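Local coordinates for adenosine monophosphate-protein transferase vopS (Vibrio parahaemolyticus, PDB 3LET) that transfers AMP from ATP to a threonine of the host Rho GTPases RhoA, Rac and Cdc42, blocking their effector binding and inhibiting actin assembly in infected cells, at residues Thr191-Glu196 / Lys211-Arg216; Ala159-Gly164 / Val169-Ala174; Ala84-Asp89 / Met129-Ala134; His137-Ala142 / Ile272-Phe277. One frame throughout, in Å; residues are numbered along the deposited sequence.

Contact 1 of 4, residues Thr191-Glu196 / Lys211-Arg216; sequences TSLLKE and KELHAR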
loop_
_atom_site.group_PDB
_atom_site.type_symbol
_atom_site.label_atom_id
_atom_site.label_comp_id
_atom_site.label_asym_id
_atom_site.label_seq_id
_atom_site.Cartn_x
_atom_site.Cartn_y
_atom_site.Cartn_z
ATOM N N THR A 191 24.328 2.722 -7.190
ATOM C CA THR A 191 25.070 3.937 -7.535
ATOM C C THR A 191 24.571 4.602 -8.830
ATOM O O THR A 191 24.357 5.818 -8.871
ATOM C CB THR A 191 26.549 3.633 -7.696
ATOM O OG1 THR A 191 27.040 3.086 -6.469
ATOM C CG2 THR A 191 27.315 4.928 -8.035
ATOM N N SER A 192 24.360 3.814 -9.886
ATOM C CA SER A 192 23.860 4.385 -11.147
ATOM C C SER A 192 22.484 5.022 -10.978
ATOM O O SER A 192 22.240 6.106 -11.512
ATOM C CB SER A 192 23.751 3.330 -12.257
ATOM O OG SER A 192 24.956 2.595 -12.383
ATOM N N LEU A 193 21.590 4.346 -10.260
ATOM C CA LEU A 193 20.229 4.860 -10.086
ATOM C C LEU A 193 20.253 6.143 -9.278
ATOM O O LEU A 193 19.497 7.072 -9.531
ATOM C CB LEU A 193 19.296 3.825 -9.428
ATOM C CG LEU A 193 18.830 2.680 -10.346
ATOM C CD1 LEU A 193 18.116 1.581 -9.549
ATOM C CD2 LEU A 193 17.913 3.208 -11.452
ATOM N N LEU A 194 21.139 6.211 -8.304
ATOM C CA LEU A 194 21.182 7.388 -7.462
ATOM C C LEU A 194 21.640 8.599 -8.301
ATOM O O LEU A 194 21.066 9.701 -8.212
ATOM C CB LEU A 194 22.143 7.165 -6.306
ATOM C CG LEU A 194 22.302 8.351 -5.361
ATOM C CD1 LEU A 194 20.982 8.798 -4.734
ATOM C CD2 LEU A 194 23.304 7.945 -4.271
ATOM N N LYS A 195 22.672 8.407 -9.106
ATOM C CA LYS A 195 23.145 9.497 -9.962
ATOM C C LYS A 195 22.063 9.916 -10.930
ATOM O O LYS A 195 21.851 11.108 -11.195
ATOM C CB LYS A 195 24.381 9.057 -10.758
ATOM C CG LYS A 195 25.610 8.818 -9.875
ATOM C CD LYS A 195 26.827 8.537 -10.764
ATOM C CE LYS A 195 27.886 7.738 -10.055
ATOM N NZ LYS A 195 28.578 8.535 -9.022
ATOM N N GLU A 196 21.409 8.915 -11.498
ATOM C CA GLU A 196 20.332 9.164 -12.453
ATOM C C GLU A 196 19.178 9.996 -11.852
ATOM O O GLU A 196 18.761 10.999 -12.432
ATOM C CB GLU A 196 19.814 7.826 -12.995
ATOM C CG GLU A 196 18.737 7.990 -14.065
ATOM C CD GLU A 196 18.276 6.658 -14.646
ATOM O OE1 GLU A 196 19.000 5.649 -14.521
ATOM O OE2 GLU A 196 17.190 6.619 -15.244
ATOM N N LYS A 211 7.105 3.506 -8.148
ATOM C CA LYS A 211 7.042 2.080 -8.512
ATOM C C LYS A 211 8.047 1.787 -9.630
ATOM O O LYS A 211 8.653 0.714 -9.672
ATOM C CB LYS A 211 5.625 1.697 -8.941
ATOM C CG LYS A 211 4.671 1.707 -7.726
ATOM C CD LYS A 211 3.206 1.576 -8.153
ATOM C CE LYS A 211 2.909 0.165 -8.622
ATOM N NZ LYS A 211 1.457 -0.148 -8.530
ATOM N N GLU A 212 8.232 2.742 -10.527
ATOM C CA GLU A 212 9.210 2.567 -11.609
ATOM C C GLU A 212 10.633 2.511 -11.061
ATOM O O GLU A 212 11.424 1.665 -11.448
ATOM C CB GLU A 212 9.107 3.681 -12.632
ATOM C CG GLU A 212 7.808 3.671 -13.395
ATOM C CD GLU A 212 7.770 4.746 -14.472
ATOM O OE1 GLU A 212 8.790 4.895 -15.193
ATOM O OE2 GLU A 212 6.724 5.435 -14.578
ATOM N N LEU A 213 10.950 3.397 -10.133
ATOM C CA LEU A 213 12.271 3.365 -9.490
ATOM C C LEU A 213 12.453 2.044 -8.756
ATOM O O LEU A 213 13.465 1.379 -8.895
ATOM C CB LEU A 213 12.419 4.535 -8.514
ATOM C CG LEU A 213 13.674 4.508 -7.632
ATOM C CD1 LEU A 213 14.976 4.403 -8.469
ATOM C CD2 LEU A 213 13.690 5.761 -6.732
ATOM N N HIS A 214 11.458 1.669 -7.952
ATOM C CA HIS A 214 11.537 0.443 -7.174
ATOM C C HIS A 214 11.802 -0.779 -8.073
ATOM O O HIS A 214 12.614 -1.650 -7.728
ATOM C CB HIS A 214 10.220 0.285 -6.397
ATOM C CG HIS A 214 10.134 -0.977 -5.606
ATOM N ND1 HIS A 214 9.490 -2.098 -6.073
ATOM C CD2 HIS A 214 10.591 -1.287 -4.370
ATOM C CE1 HIS A 214 9.564 -3.059 -5.164
ATOM N NE2 HIS A 214 10.220 -2.589 -4.121
ATOM N N ALA A 215 11.122 -0.839 -9.218
ATOM C CA ALA A 215 11.268 -1.959 -10.149
ATOM C C ALA A 215 12.711 -2.126 -10.649
ATOM O O ALA A 215 13.156 -3.248 -10.882
ATOM C CB ALA A 215 10.303 -1.804 -11.337
ATOM N N ARG A 216 13.437 -1.018 -10.804
ATOM C CA ARG A 216 14.821 -1.056 -11.261
ATOM C C ARG A 216 15.788 -1.240 -10.104
ATOM O O ARG A 216 16.858 -1.812 -10.262
ATOM C CB ARG A 216 15.138 0.218 -12.050
ATOM C CG ARG A 216 14.357 0.278 -13.367
ATOM C CD ARG A 216 14.590 1.582 -14.115
ATOM N NE ARG A 216 16.002 1.742 -14.437
ATOM C CZ ARG A 216 16.622 2.911 -14.598
ATOM N NH1 ARG A 216 15.974 4.052 -14.468
ATOM N NH2 ARG A 216 17.904 2.937 -14.892
#

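Contact 2 of 4, residues Ala159-Gly164 / Val169-Ala174; sequences AFNKAG and VERAAA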
loop_
_atom_site.group_PDB
_atom_site.type_symbol
_atom_site.label_atom_id
_atom_site.label_comp_id
_atom_site.label_asym_id
_atom_site.label_seq_id
_atom_site.Cartn_x
_atom_site.Cartn_y
_atom_site.Cartn_z
ATOM N N ALA A 159 31.901 4.107 9.291
ATOM C CA ALA A 159 30.921 3.028 9.320
ATOM C C ALA A 159 30.487 2.609 7.902
ATOM O O ALA A 159 30.180 1.441 7.660
ATOM C CB ALA A 159 29.717 3.453 10.137
ATOM N N PHE A 160 30.463 3.557 6.966
ATOM C CA PHE A 160 29.966 3.274 5.609
ATOM C C PHE A 160 30.884 3.771 4.491
ATOM O O PHE A 160 30.762 3.353 3.347
ATOM C CB PHE A 160 28.569 3.893 5.430
ATOM C CG PHE A 160 28.576 5.399 5.421
ATOM C CD1 PHE A 160 28.642 6.107 4.210
ATOM C CD2 PHE A 160 28.528 6.109 6.600
ATOM C CE1 PHE A 160 28.646 7.510 4.197
ATOM C CE2 PHE A 160 28.542 7.516 6.604
ATOM C CZ PHE A 160 28.603 8.213 5.401
ATOM N N ASN A 161 31.819 4.647 4.818
ATOM C CA ASN A 161 32.652 5.274 3.788
ATOM C C ASN A 161 34.107 5.111 4.158
ATOM O O ASN A 161 34.786 6.078 4.520
ATOM C CB ASN A 161 32.289 6.747 3.660
ATOM C CG ASN A 161 33.125 7.480 2.626
ATOM O OD1 ASN A 161 33.772 6.869 1.761
ATOM N ND2 ASN A 161 33.139 8.802 2.724
ATOM N N LYS A 162 34.573 3.872 4.096
ATOM C CA LYS A 162 35.940 3.582 4.478
ATOM C C LYS A 162 36.875 4.265 3.491
ATOM O O LYS A 162 37.845 4.909 3.891
ATOM C CB LYS A 162 36.186 2.076 4.506
ATOM C CG LYS A 162 37.587 1.700 4.964
ATOM C CD LYS A 162 37.772 0.193 5.037
ATOM C CE LYS A 162 37.456 -0.472 3.707
ATOM N NZ LYS A 162 37.657 -1.942 3.756
ATOM N N ALA A 163 36.561 4.140 2.203
ATOM C CA ALA A 163 37.366 4.768 1.150
ATOM C C ALA A 163 37.556 6.271 1.367
ATOM O O ALA A 163 38.488 6.858 0.845
ATOM C CB ALA A 163 36.751 4.513 -0.219
ATOM N N GLY A 164 36.667 6.898 2.126
ATOM C CA GLY A 164 36.812 8.309 2.433
ATOM C C GLY A 164 36.502 9.275 1.296
ATOM O O GLY A 164 37.050 10.385 1.264
ATOM N N VAL A 169 27.326 12.685 -3.675
ATOM C CA VAL A 169 26.663 11.591 -4.388
ATOM C C VAL A 169 27.364 10.276 -4.086
ATOM O O VAL A 169 26.712 9.253 -3.861
ATOM C CB VAL A 169 26.651 11.827 -5.924
ATOM C CG1 VAL A 169 26.082 10.625 -6.643
ATOM C CG2 VAL A 169 25.838 13.063 -6.250
ATOM N N GLU A 170 28.693 10.281 -4.035
ATOM C CA GLU A 170 29.387 9.036 -3.705
ATOM C C GLU A 170 29.225 8.636 -2.238
ATOM O O GLU A 170 29.104 7.428 -1.920
ATOM C CB GLU A 170 30.874 9.121 -4.123
ATOM C CG GLU A 170 31.040 9.147 -5.637
ATOM C CD GLU A 170 32.497 9.341 -6.042
ATOM O OE1 GLU A 170 33.275 8.375 -5.955
ATOM O OE2 GLU A 170 32.860 10.465 -6.430
ATOM N N ARG A 171 29.167 9.627 -1.344
ATOM C CA ARG A 171 28.925 9.351 0.067
ATOM C C ARG A 171 27.531 8.734 0.262
ATOM O O ARG A 171 27.358 7.780 1.022
ATOM C CB ARG A 171 29.016 10.642 0.908
ATOM C CG ARG A 171 30.461 11.201 0.975
ATOM C CD ARG A 171 30.545 12.482 1.803
ATOM N NE ARG A 171 30.057 12.253 3.158
ATOM C CZ ARG A 171 28.975 12.822 3.682
ATOM N NH1 ARG A 171 28.253 13.707 2.993
ATOM N NH2 ARG A 171 28.645 12.528 4.936
ATOM N N ALA A 172 26.541 9.290 -0.421
ATOM C CA ALA A 172 25.168 8.778 -0.289
ATOM C C ALA A 172 25.107 7.362 -0.844
ATOM O O ALA A 172 24.514 6.488 -0.228
ATOM C CB ALA A 172 24.204 9.679 -1.018
ATOM N N ALA A 173 25.722 7.128 -2.001
ATOM C CA ALA A 173 25.780 5.768 -2.562
ATOM C C ALA A 173 26.402 4.781 -1.583
ATOM O O ALA A 173 25.849 3.718 -1.338
ATOM C CB ALA A 173 26.532 5.739 -3.895
ATOM N N ALA A 174 27.534 5.137 -0.984
ATOM C CA ALA A 174 28.177 4.272 0.005
ATOM C C ALA A 174 27.287 3.937 1.186
ATOM O O ALA A 174 27.324 2.814 1.709
ATOM C CB ALA A 174 29.480 4.938 0.533
HETATM O O HOH W 1 29.506 1.251 1.402
#

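Contact 3 of 4, residues Ala84-Asp89 / Met129-Ala134; sequences ALIGDD and MHLKAA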
loop_
_atom_site.group_PDB
_atom_site.type_symbol
_atom_site.label_atom_id
_atom_site.label_comp_id
_atom_site.label_asym_id
_atom_site.label_seq_id
_atom_site.Cartn_x
_atom_site.Cartn_y
_atom_site.Cartn_z
ATOM N N ALA A 84 -11.491 6.661 2.675
ATOM C CA ALA A 84 -10.985 7.964 3.128
ATOM C C ALA A 84 -9.453 7.920 3.257
ATOM O O ALA A 84 -8.773 8.928 3.049
ATOM C CB ALA A 84 -11.635 8.353 4.470
ATOM N N LEU A 85 -8.915 6.749 3.586
ATOM C CA LEU A 85 -7.480 6.614 3.821
ATOM C C LEU A 85 -6.655 6.372 2.560
ATOM O O LEU A 85 -5.585 6.973 2.398
ATOM C CB LEU A 85 -7.205 5.469 4.803
ATOM C CG LEU A 85 -7.558 5.752 6.272
ATOM C CD1 LEU A 85 -7.707 4.456 7.009
ATOM C CD2 LEU A 85 -6.452 6.590 6.929
ATOM N N ILE A 86 -7.117 5.468 1.686
ATOM C CA ILE A 86 -6.257 5.004 0.589
ATOM C C ILE A 86 -6.884 5.213 -0.799
ATOM O O ILE A 86 -6.248 4.911 -1.810
ATOM C CB ILE A 86 -5.837 3.515 0.775
ATOM C CG1 ILE A 86 -7.061 2.601 0.684
ATOM C CG2 ILE A 86 -5.129 3.329 2.128
ATOM C CD1 ILE A 86 -6.726 1.123 0.865
ATOM N N GLY A 87 -8.106 5.739 -0.821
ATOM C CA GLY A 87 -8.793 6.098 -2.054
ATOM C C GLY A 87 -9.537 4.965 -2.743
ATOM O O GLY A 87 -9.361 3.797 -2.413
ATOM N N ASP A 88 -10.348 5.324 -3.736
ATOM C CA ASP A 88 -11.256 4.371 -4.404
ATOM C C ASP A 88 -10.615 3.171 -5.064
ATOM O O ASP A 88 -11.088 2.034 -4.901
ATOM C CB ASP A 88 -12.065 5.111 -5.464
ATOM C CG ASP A 88 -13.058 6.067 -4.858
ATOM O OD1 ASP A 88 -13.465 5.830 -3.700
ATOM O OD2 ASP A 88 -13.432 7.046 -5.537
ATOM N N ASP A 89 -9.573 3.404 -5.865
ATOM C CA ASP A 89 -8.940 2.283 -6.575
ATOM C C ASP A 89 -8.360 1.286 -5.587
ATOM O O ASP A 89 -8.525 0.062 -5.738
ATOM C CB ASP A 89 -7.806 2.773 -7.473
ATOM C CG ASP A 89 -8.304 3.583 -8.668
ATOM O OD1 ASP A 89 -9.534 3.619 -8.918
ATOM O OD2 ASP A 89 -7.450 4.181 -9.360
ATOM N N MET A 129 -7.533 0.165 11.608
ATOM C CA MET A 129 -6.784 0.418 12.832
ATOM C C MET A 129 -5.277 0.483 12.569
ATOM O O MET A 129 -4.552 1.312 13.138
ATOM C CB MET A 129 -7.043 -0.708 13.836
ATOM C CG MET A 129 -8.318 -0.573 14.609
ATOM S SD MET A 129 -8.406 -1.827 15.909
ATOM C CE MET A 129 -6.807 -1.553 16.701
ATOM N N HIS A 130 -4.798 -0.438 11.751
ATOM C CA HIS A 130 -3.344 -0.594 11.559
ATOM C C HIS A 130 -2.783 0.511 10.701
ATOM O O HIS A 130 -1.676 0.993 10.947
ATOM C CB HIS A 130 -3.047 -1.967 10.956
ATOM C CG HIS A 130 -3.435 -3.098 11.862
ATOM N ND1 HIS A 130 -3.716 -4.366 11.406
ATOM C CD2 HIS A 130 -3.620 -3.126 13.206
ATOM C CE1 HIS A 130 -4.033 -5.139 12.436
ATOM N NE2 HIS A 130 -3.986 -4.410 13.536
ATOM N N LEU A 131 -3.540 0.921 9.691
ATOM C CA LEU A 131 -3.089 2.027 8.847
ATOM C C LEU A 131 -3.069 3.283 9.697
ATOM O O LEU A 131 -2.179 4.126 9.577
ATOM C CB LEU A 131 -4.041 2.241 7.678
ATOM C CG LEU A 131 -4.144 0.991 6.790
ATOM C CD1 LEU A 131 -5.059 1.248 5.602
ATOM C CD2 LEU A 131 -2.781 0.546 6.297
ATOM N N LYS A 132 -4.080 3.449 10.540
ATOM C CA LYS A 132 -4.159 4.682 11.319
ATOM C C LYS A 132 -3.074 4.727 12.371
ATOM O O LYS A 132 -2.645 5.802 12.756
ATOM C CB LYS A 132 -5.528 4.821 12.002
ATOM C CG LYS A 132 -6.589 5.244 10.985
ATOM C CD LYS A 132 -7.859 5.682 11.678
ATOM C CE LYS A 132 -8.742 6.476 10.752
ATOM N NZ LYS A 132 -9.980 6.928 11.446
ATOM N N ALA A 133 -2.663 3.567 12.874
ATOM C CA ALA A 133 -1.613 3.547 13.894
ATOM C C ALA A 133 -0.313 4.035 13.243
ATOM O O ALA A 133 0.429 4.818 13.840
ATOM C CB ALA A 133 -1.442 2.151 14.478
ATOM N N ALA A 134 -0.045 3.596 12.010
ATOM C CA ALA A 134 1.187 4.036 11.331
ATOM C C ALA A 134 1.063 5.518 11.026
ATOM O O ALA A 134 2.019 6.278 11.173
ATOM C CB ALA A 134 1.428 3.244 10.042
#

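Contact 4 of 4, residues His137-Ala142 / Ile272-Phe277; sequences HIEGLA and IGYHGF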
loop_
_atom_site.group_PDB
_atom_site.type_symbol
_atom_site.label_atom_id
_atom_site.label_comp_id
_atom_site.label_asym_id
_atom_site.label_seq_id
_atom_site.Cartn_x
_atom_site.Cartn_y
_atom_site.Cartn_z
ATOM N N HIS A 137 1.915 8.030 13.749
ATOM C CA HIS A 137 3.349 8.189 13.934
ATOM C C HIS A 137 3.972 9.018 12.800
ATOM O O HIS A 137 4.739 9.958 13.031
ATOM C CB HIS A 137 4.069 6.853 13.978
ATOM C CG HIS A 137 5.556 7.009 14.064
ATOM N ND1 HIS A 137 6.195 7.339 15.242
ATOM C CD2 HIS A 137 6.517 6.985 13.110
ATOM C CE1 HIS A 137 7.491 7.458 15.020
ATOM N NE2 HIS A 137 7.714 7.257 13.732
ATOM N N ILE A 138 3.655 8.636 11.570
ATOM C CA ILE A 138 4.297 9.220 10.398
ATOM C C ILE A 138 3.889 10.672 10.174
ATOM O O ILE A 138 4.750 11.519 10.002
ATOM C CB ILE A 138 4.051 8.347 9.150
ATOM C CG1 ILE A 138 4.771 7.015 9.362
ATOM C CG2 ILE A 138 4.570 9.051 7.905
ATOM C CD1 ILE A 138 4.370 5.909 8.422
ATOM N N GLU A 139 2.595 10.973 10.209
ATOM C CA GLU A 139 2.138 12.352 10.057
ATOM C C GLU A 139 2.508 13.195 11.296
ATOM O O GLU A 139 2.665 14.406 11.196
ATOM C CB GLU A 139 0.637 12.395 9.760
ATOM C CG GLU A 139 0.315 11.744 8.405
ATOM C CD GLU A 139 -1.124 11.958 7.929
ATOM O OE1 GLU A 139 -1.932 12.571 8.661
ATOM O OE2 GLU A 139 -1.445 11.510 6.805
ATOM N N GLY A 140 2.702 12.537 12.435
ATOM C CA GLY A 140 3.223 13.192 13.630
ATOM C C GLY A 140 4.599 13.836 13.442
ATOM O O GLY A 140 4.953 14.739 14.208
ATOM N N LEU A 141 5.389 13.380 12.457
ATOM C CA LEU A 141 6.733 13.913 12.246
ATOM C C LEU A 141 6.651 15.359 11.743
ATOM O O LEU A 141 7.536 16.169 11.982
ATOM C CB LEU A 141 7.520 13.055 11.239
ATOM C CG LEU A 141 7.754 11.589 11.592
ATOM C CD1 LEU A 141 8.353 10.831 10.398
ATOM C CD2 LEU A 141 8.664 11.490 12.813
ATOM N N ALA A 142 5.575 15.679 11.043
ATOM C CA ALA A 142 5.376 17.035 10.546
ATOM C C ALA A 142 5.288 18.068 11.676
ATOM O O ALA A 142 5.410 19.269 11.427
ATOM C CB ALA A 142 4.131 17.088 9.664
ATOM N N ILE A 272 8.946 3.231 4.671
ATOM C CA ILE A 272 9.245 2.102 5.525
ATOM C C ILE A 272 8.128 1.956 6.544
ATOM O O ILE A 272 7.692 0.840 6.850
ATOM C CB ILE A 272 10.615 2.249 6.228
ATOM C CG1 ILE A 272 11.744 2.193 5.184
ATOM C CG2 ILE A 272 10.824 1.127 7.242
ATOM C CD1 ILE A 272 13.094 2.745 5.729
ATOM N N GLY A 273 7.634 3.088 7.017
ATOM C CA GLY A 273 6.634 3.118 8.081
ATOM C C GLY A 273 5.269 2.595 7.648
ATOM O O GLY A 273 4.521 2.043 8.449
ATOM N N TYR A 274 4.917 2.823 6.395
ATOM C CA TYR A 274 3.632 2.336 5.875
ATOM C C TYR A 274 3.818 0.995 5.163
ATOM O O TYR A 274 2.832 0.365 4.785
ATOM C CB TYR A 274 3.063 3.342 4.881
ATOM C CG TYR A 274 2.424 4.572 5.486
ATOM C CD1 TYR A 274 1.480 4.448 6.530
ATOM C CD2 TYR A 274 2.697 5.843 4.977
ATOM C CE1 TYR A 274 0.858 5.548 7.053
ATOM C CE2 TYR A 274 2.088 6.957 5.504
ATOM C CZ TYR A 274 1.165 6.796 6.549
ATOM O OH TYR A 274 0.545 7.871 7.094
ATOM N N HIS A 275 5.071 0.563 4.974
ATOM C CA HIS A 275 5.368 -0.666 4.214
ATOM C C HIS A 275 4.784 -0.517 2.813
ATOM O O HIS A 275 3.896 -1.274 2.411
ATOM C CB HIS A 275 4.777 -1.906 4.895
ATOM C CG HIS A 275 5.416 -2.201 6.213
ATOM N ND1 HIS A 275 6.524 -3.013 6.333
ATOM C CD2 HIS A 275 5.147 -1.742 7.458
ATOM C CE1 HIS A 275 6.889 -3.068 7.601
ATOM N NE2 HIS A 275 6.070 -2.307 8.304
ATOM N N GLY A 276 5.260 0.476 2.079
ATOM C CA GLY A 276 4.646 0.838 0.804
ATOM C C GLY A 276 4.910 -0.129 -0.341
ATOM O O GLY A 276 4.262 -0.013 -1.406
ATOM N N PHE A 277 5.873 -1.039 -0.157
ATOM C CA PHE A 277 6.202 -2.051 -1.171
ATOM C C PHE A 277 6.178 -3.438 -0.546
ATOM O O PHE A 277 6.298 -3.571 0.663
ATOM C CB PHE A 277 7.593 -1.758 -1.808
ATOM C CG PHE A 277 7.655 -0.422 -2.487
ATOM C CD1 PHE A 277 7.172 -0.267 -3.786
ATOM C CD2 PHE A 277 8.095 0.685 -1.805
ATOM C CE1 PHE A 277 7.177 0.981 -4.406
ATOM C CE2 PHE A 277 8.104 1.952 -2.413
ATOM C CZ PHE A 277 7.653 2.086 -3.729
HETATM O O HOH W 2 0.302 10.020 5.551
#

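Contact 1 of 4, residues Thr191-Glu196 / Lys211-Arg216
Arg216 reaches across from the end of helix 207-217, lying over Leu193 on the way and ending in a salt bridge with Glu196. Its CB already touches the leucine, 4.1 Å from Leu193 CD2. The chain bends about the CG-CD bond (chi3 60°), which turns the guanidinium back over the same methyl group. NE of Arg216 lies 3.8 Å from Leu193 CD2, and CZ comes to 3.4 Å of that atom, so the methyl sits over the centre of one guanidinium face.

The backbones beneath run nearly antiparallel, the axes of 191-196 and 211-216 making an angle of 156° at a closest approach of 11.4 Å. This separation, between a helix of the Fic (Fido) domain and its neighbour 184-199 in this helical protein, is bridged by side chains. On the buried side, Leu193 CD2 touches Leu213 CD1 at 4.4 Å. Further inward, Leu194 packs on helix 281-295, while His214 stacks on Phe277 and bonds to the carbonyl of Asp279.

At the tip, NH1 of Arg216 donates to Glu196 OE2 at 2.9 Å, from above the carboxylate plane. NH2 of Arg216 donates to Glu196 OE1, also at 2.9 Å, on its syn side. Both acceptors lie close to the guanidinium plane, but the carboxylate is turned 43° against it, making this end-on, two-bond grip a twisted one.

Contact 2 of 4, residues Ala159-Gly164 / Val169-Ala174
Phe160 meets Ala174 with the edge of its ring and also comes close to the backbone of Arg171. The methyl CB of Ala174 lies close to the ring plane, 3.9 Å from Phe160 CD1, and the same methyl approaches the carbonyl at Phe160 O to 3.5 Å. A chi1 of 68° sets CG of Phe160 between its own backbone N and carbonyl carbon, and in this position the ring reaches over to helix 168-179. There Phe160 CE1 comes within 3.4 Å of Arg171 O. Trp175 meets the phenylalanine ring edge-to-face, and Pro301 and Leu155 add further apolar contacts.

Beyond its carbonyl, Arg171 adds the CG methylene, which faces Asn161 ND2 at 4.0 Å, the two side chains crossing at about a right angle. The guanidinium itself is held elsewhere: NH2 forms a salt bridge with Glu157, while NH1 bonds to the carbonyl of Phe299 and to Asn168. The amide of Asn161 likewise looks outside, with ND2 donating to Val165 O and to Glu157.

Between the backbones, one water donates to Ala174 O at 2.7 Å and to Phe160 O at 3.1 Å. The two segments are a short, weakly bonded helix with its following loop and the next helix of the chain, folded back against each other. Direct contact is by van der Waals approach of carbons to carbons, to carbonyl oxygens and to an amide nitrogen, whereas the polar links are indirect: a water joins two carbonyls that could not bond to each other, and Glu157 is shared by Asn161 and Arg171.

Contact 3 of 4, residues Ala84-Asp89 / Met129-Ala134
The backbone bond from Ala133 N to Met129 O, 3.0 Å long, closes the helical turn that presents Leu131 and Lys132 to Leu85 and Ile86. Across the contact itself the partners are carbon atoms. Ile86 CG2 meets Leu131 CD1 at 4.1 Å, the two side chains crossing at about a right angle. With chi1 at 65°, CG1 of Ile86 takes the place between backbone N and carbonyl carbon, and CG2 stands beside the N, where it can reach the leucine methyl.

Leu85 approaches nearer the base of the opposite side chains. Its CD1 lies 4.3 Å from Leu131 CB and 4.2 Å from Lys132 CG, lying beside the root of one residue and the stem of the next. Lys132 joins through this methylene, and its extended chain carries the ammonium group onward from there.

The contact belongs to the helical VopS N-terminal region, where the end of helix 77-86 rests on the long helix 113-139. Gly87, with a positive phi of 84°, ends the first helix directly after Ile86 and is at the same time the N-cap position of helix 88-102. Met244 of helix 238-255 touches Leu85, Ile86 and Leu131, and Val128 and Gln135 extend the seat of Leu85. Cohesion here comes from burial of leucine and isoleucine methyls, together with a lysine methylene, at ordinary van der Waals spacing, without the directional constraint that a polar bond between the segments would bring.

Contact 4 of 4, residues His137-Ala142 / Ile272-Phe277
Ile138 sets its CD1 methyl squarely over the ring of Tyr274, 3.5 Å from the centroid and only 2° off the ring normal, a CH-pi contact almost equidistant from all six ring carbons. The same methyl rests on the backbone of Gly273, 3.5 Å from Gly273 C, where the absence of a side chain lets the isoleucine come close. The other branch, Ile138 CG2, touches Tyr274 CE2 at 4.0 Å.

At the far end of the ring, a water donates to Glu139 OE2 at 2.6 Å and hydrogen-bonds to Tyr274 OH at 2.7 Å. The carboxylate stands perpendicular to the tyrosine ring, and Gln135 gives OE2 a direct bond as well.

Helix 260-274 ends here in a Schellman motif, with His275 as its positive-phi residue and Gly276 N reaching back to Val271 O. His275-Gly276-Phe277 begin the HxFxxGNGR signature of Fic proteins, whose Gly280-Gly282 probably bind ATP, as in relatives. Beyond this first shell, Ala134 and Met244 pack on Tyr274, His248 touches Ile138, and Asn281 OD1 accepts a bond from Phe277 N.

From the N terminus, contact 3 is the first to close, bringing 129-134 of helix 113-139 back to the end of helix 77-86 across an almost wholly helical excursion. A few residues on, the same helix opens contact 4, whose long loop returns only at 272-277 and thereby ties the N-terminal region to the Fic domain. Within that loop contacts 2 and 1 follow in series, neither crossing the other: 2 is a short return, 1 joins helices 184-199 and 207-217. Contacts 3 and 4 meet where Ala134 packs on Tyr274; contacts 1 and 2 meet through Leu194 and Ala173; His214 and Phe277 join contact 1 to contact 4.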